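Side-chain contact in glycosyl hydrolase (Streptomyces cattleya, PDB 7LR8), which probably hydrolyses the beta-1,4 linkage between mannose and N-acetylglucosamine during N-glycan breakdown, as a family GH5 glycosidase: residues R238-A243 with L389-A394. The protein carries 1 engineered substitution. Sequence-based numbering, arbitrary orientation.
Sequences RSTATA and LTAQGA
Thr240 meets Thr390 and Ala391 through methyl groups alone, a worked example of how two helix ends can touch lightly at a protein surface. Its CG2 lies 4.4 Å from Ala391 CB and 4.5 Å from Thr390 CG2, so one methyl faces two a little beyond close methyl-methyl contact. With chi1 at -57°, the methyl of Thr240 lies trans to the backbone N and reaches toward residues 390-391. Thr390 has a similar rotamer (chi1 -69°), which turns OG1 back to bond Phe386 O and leaves CG2 for the contact.

Both helix ends are capped, one by a side chain and the other by the backbone. Ser239 is the N-cap of helix 240-253: its OG accepts from Thr242 N at 3.1 Å. Gly393, with positive phi, completes a Schellman motif in which Ala394 N bonds Leu389 O and Gly393 N bonds Thr390 O. The contact joins an outer helix of the (beta/alpha)8 barrel to helix 381-391, the beta-alpha-beta crossover between strands 358-362 and 397-400 of the C-terminal sheet; Ala241, resting on Phe383 and Met387, extends the interface. The chemistry implies a weak apolar touch that rests on dispersion and some exclusion of water, with no directional bond to fix its geometry.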
ATOM      1  N   ARG B 238     -15.831 -32.194  13.732  1.00 29.90           N
ATOM      2  CA  ARG B 238     -15.276 -33.505  14.046  1.00 32.12           C
ATOM      3  C   ARG B 238     -15.595 -34.547  12.982  1.00 31.49           C
ATOM      4  O   ARG B 238     -15.529 -35.747  13.261  1.00 39.87           O
ATOM      5  CB  ARG B 238     -15.772 -33.968  15.418  1.00 33.35           C
ATOM      6  CG  ARG B 238     -15.264 -33.114  16.567  1.00 37.27           C
ATOM      7  CD  ARG B 238     -15.095 -33.955  17.833  1.00 49.80           C
ATOM      8  NE  ARG B 238     -14.479 -33.205  18.924  1.00 60.27           N
ATOM      9  CZ  ARG B 238     -15.158 -32.474  19.802  1.00 70.96           C
ATOM     10  NH1 ARG B 238     -16.479 -32.400  19.721  1.00 76.40           N
ATOM     11  NH2 ARG B 238     -14.522 -31.825  20.771  1.00 72.64           N
ATOM     12  N   SER B 239     -15.919 -34.111  11.770  1.00 31.15           N
ATOM     13  CA  SER B 239     -16.327 -35.010  10.704  1.00 28.86           C
ATOM     14  C   SER B 239     -15.116 -35.610   9.995  1.00 33.55           C
ATOM     15  O   SER B 239     -13.994 -35.098  10.063  1.00 25.78           O
ATOM     16  CB  SER B 239     -17.186 -34.266   9.682  1.00 29.06           C
ATOM     17  OG  SER B 239     -16.433 -33.225   9.058  1.00 29.19           O
ATOM     18  N   THR B 240     -15.372 -36.709   9.284  1.00 33.91           N
ATOM     19  CA  THR B 240     -14.350 -37.289   8.423  1.00 31.53           C
ATOM     20  C   THR B 240     -13.900 -36.293   7.360  1.00 30.95           C
ATOM     21  O   THR B 240     -12.700 -36.178   7.076  1.00 27.75           O
ATOM     22  CB  THR B 240     -14.887 -38.570   7.778  1.00 38.33           C
ATOM     23  OG1 THR B 240     -15.304 -39.488   8.800  1.00 39.23           O
ATOM     24  CG2 THR B 240     -13.823 -39.232   6.917  1.00 41.24           C
ATOM     25  N   ALA B 241     -14.846 -35.540   6.779  1.00 32.23           N
ATOM     26  CA  ALA B 241     -14.496 -34.589   5.724  1.00 28.29           C
ATOM     27  C   ALA B 241     -13.550 -33.512   6.233  1.00 24.71           C
ATOM     28  O   ALA B 241     -12.636 -33.087   5.516  1.00 26.75           O
ATOM     29  CB  ALA B 241     -15.756 -33.938   5.140  1.00 30.97           C
ATOM     30  N   THR B 242     -13.756 -33.046   7.465  1.00 22.67           N
ATOM     31  CA  THR B 242     -12.877 -32.007   7.985  1.00 21.30           C
ATOM     32  C   THR B 242     -11.472 -32.553   8.227  1.00 20.95           C
ATOM     33  O   THR B 242     -10.482 -31.879   7.921  1.00 21.64           O
ATOM     34  CB  THR B 242     -13.480 -31.411   9.255  1.00 26.34           C
ATOM     35  OG1 THR B 242     -14.658 -30.670   8.904  1.00 25.52           O
ATOM     36  CG2 THR B 242     -12.502 -30.476   9.940  1.00 23.42           C
ATOM     37  N   ALA B 243     -11.367 -33.790   8.721  1.00 21.71           N
ATOM     38  CA  ALA B 243     -10.056 -34.380   9.005  1.00 22.65           C
ATOM     39  C   ALA B 243      -9.318 -34.780   7.734  1.00 25.01           C
ATOM     40  O   ALA B 243      -8.083 -34.837   7.727  1.00 23.58           O
ATOM     41  CB  ALA B 243     -10.207 -35.602   9.908  1.00 26.59           C
ATOM     42  N   LEU B 389     -15.774 -42.847   0.016  1.00 26.81           N
ATOM     43  CA  LEU B 389     -14.756 -43.864  -0.238  1.00 27.87           C
ATOM     44  C   LEU B 389     -13.697 -43.850   0.853  1.00 25.71           C
ATOM     45  O   LEU B 389     -13.211 -44.907   1.276  1.00 26.54           O
ATOM     46  CB  LEU B 389     -14.108 -43.633  -1.604  1.00 25.21           C
ATOM     47  CG  LEU B 389     -14.918 -44.000  -2.842  1.00 26.50           C
ATOM     48  CD1 LEU B 389     -14.252 -43.404  -4.076  1.00 25.45           C
ATOM     49  CD2 LEU B 389     -15.047 -45.509  -2.964  1.00 28.62           C
ATOM     50  N   THR B 390     -13.316 -42.651   1.305  1.00 24.44           N
ATOM     51  CA  THR B 390     -12.315 -42.527   2.357  1.00 24.13           C
ATOM     52  C   THR B 390     -12.816 -43.140   3.660  1.00 26.13           C
ATOM     53  O   THR B 390     -12.093 -43.892   4.326  1.00 26.71           O
ATOM     54  CB  THR B 390     -11.950 -41.062   2.567  1.00 23.00           C
ATOM     55  OG1 THR B 390     -11.236 -40.579   1.421  1.00 22.52           O
ATOM     56  CG2 THR B 390     -11.074 -40.918   3.809  1.00 26.56           C
ATOM     57  N   ALA B 391     -14.052 -42.815   4.046  1.00 27.58           N
ATOM     58  CA  ALA B 391     -14.621 -43.398   5.259  1.00 30.15           C
ATOM     59  C   ALA B 391     -14.686 -44.916   5.164  1.00 31.52           C
ATOM     60  O   ALA B 391     -14.461 -45.623   6.159  1.00 33.14           O
ATOM     61  CB  ALA B 391     -16.012 -42.820   5.517  1.00 32.06           C
ATOM     62  N   GLN B 392     -15.009 -45.438   3.981  1.00 35.26           N
ATOM     63  CA  GLN B 392     -15.064 -46.882   3.776  1.00 37.71           C
ATOM     64  C   GLN B 392     -13.690 -47.547   3.814  1.00 39.83           C
ATOM     65  O   GLN B 392     -13.624 -48.781   3.832  1.00 43.47           O
ATOM     66  CB  GLN B 392     -15.741 -47.200   2.439  1.00 35.46           C
ATOM     67  CG  GLN B 392     -17.226 -46.861   2.393  1.00 49.54           C
ATOM     68  CD  GLN B 392     -17.770 -46.797   0.974  1.00 55.71           C
ATOM     69  OE1 GLN B 392     -17.036 -46.999   0.005  1.00 57.48           O
ATOM     70  NE2 GLN B 392     -19.064 -46.511   0.847  1.00 61.86           N
ATOM     71  N   GLY B 393     -12.603 -46.775   3.834  1.00 32.17           N
ATOM     72  CA  GLY B 393     -11.269 -47.341   3.860  1.00 31.10           C
ATOM     73  C   GLY B 393     -10.692 -47.695   2.508  1.00 31.24           C
ATOM     74  O   GLY B 393      -9.678 -48.407   2.448  1.00 29.74           O
ATOM     75  N   ALA B 394     -11.301 -47.217   1.421  1.00 27.89           N
ATOM     76  CA  ALA B 394     -10.830 -47.492   0.069  1.00 30.46           C
ATOM     77  C   ALA B 394      -9.578 -46.708  -0.312  1.00 28.79           C
ATOM     78  O   ALA B 394      -9.002 -46.990  -1.370  1.00 30.08           O
ATOM     79  CB  ALA B 394     -11.937 -47.184  -0.942  1.00 28.09           C
TER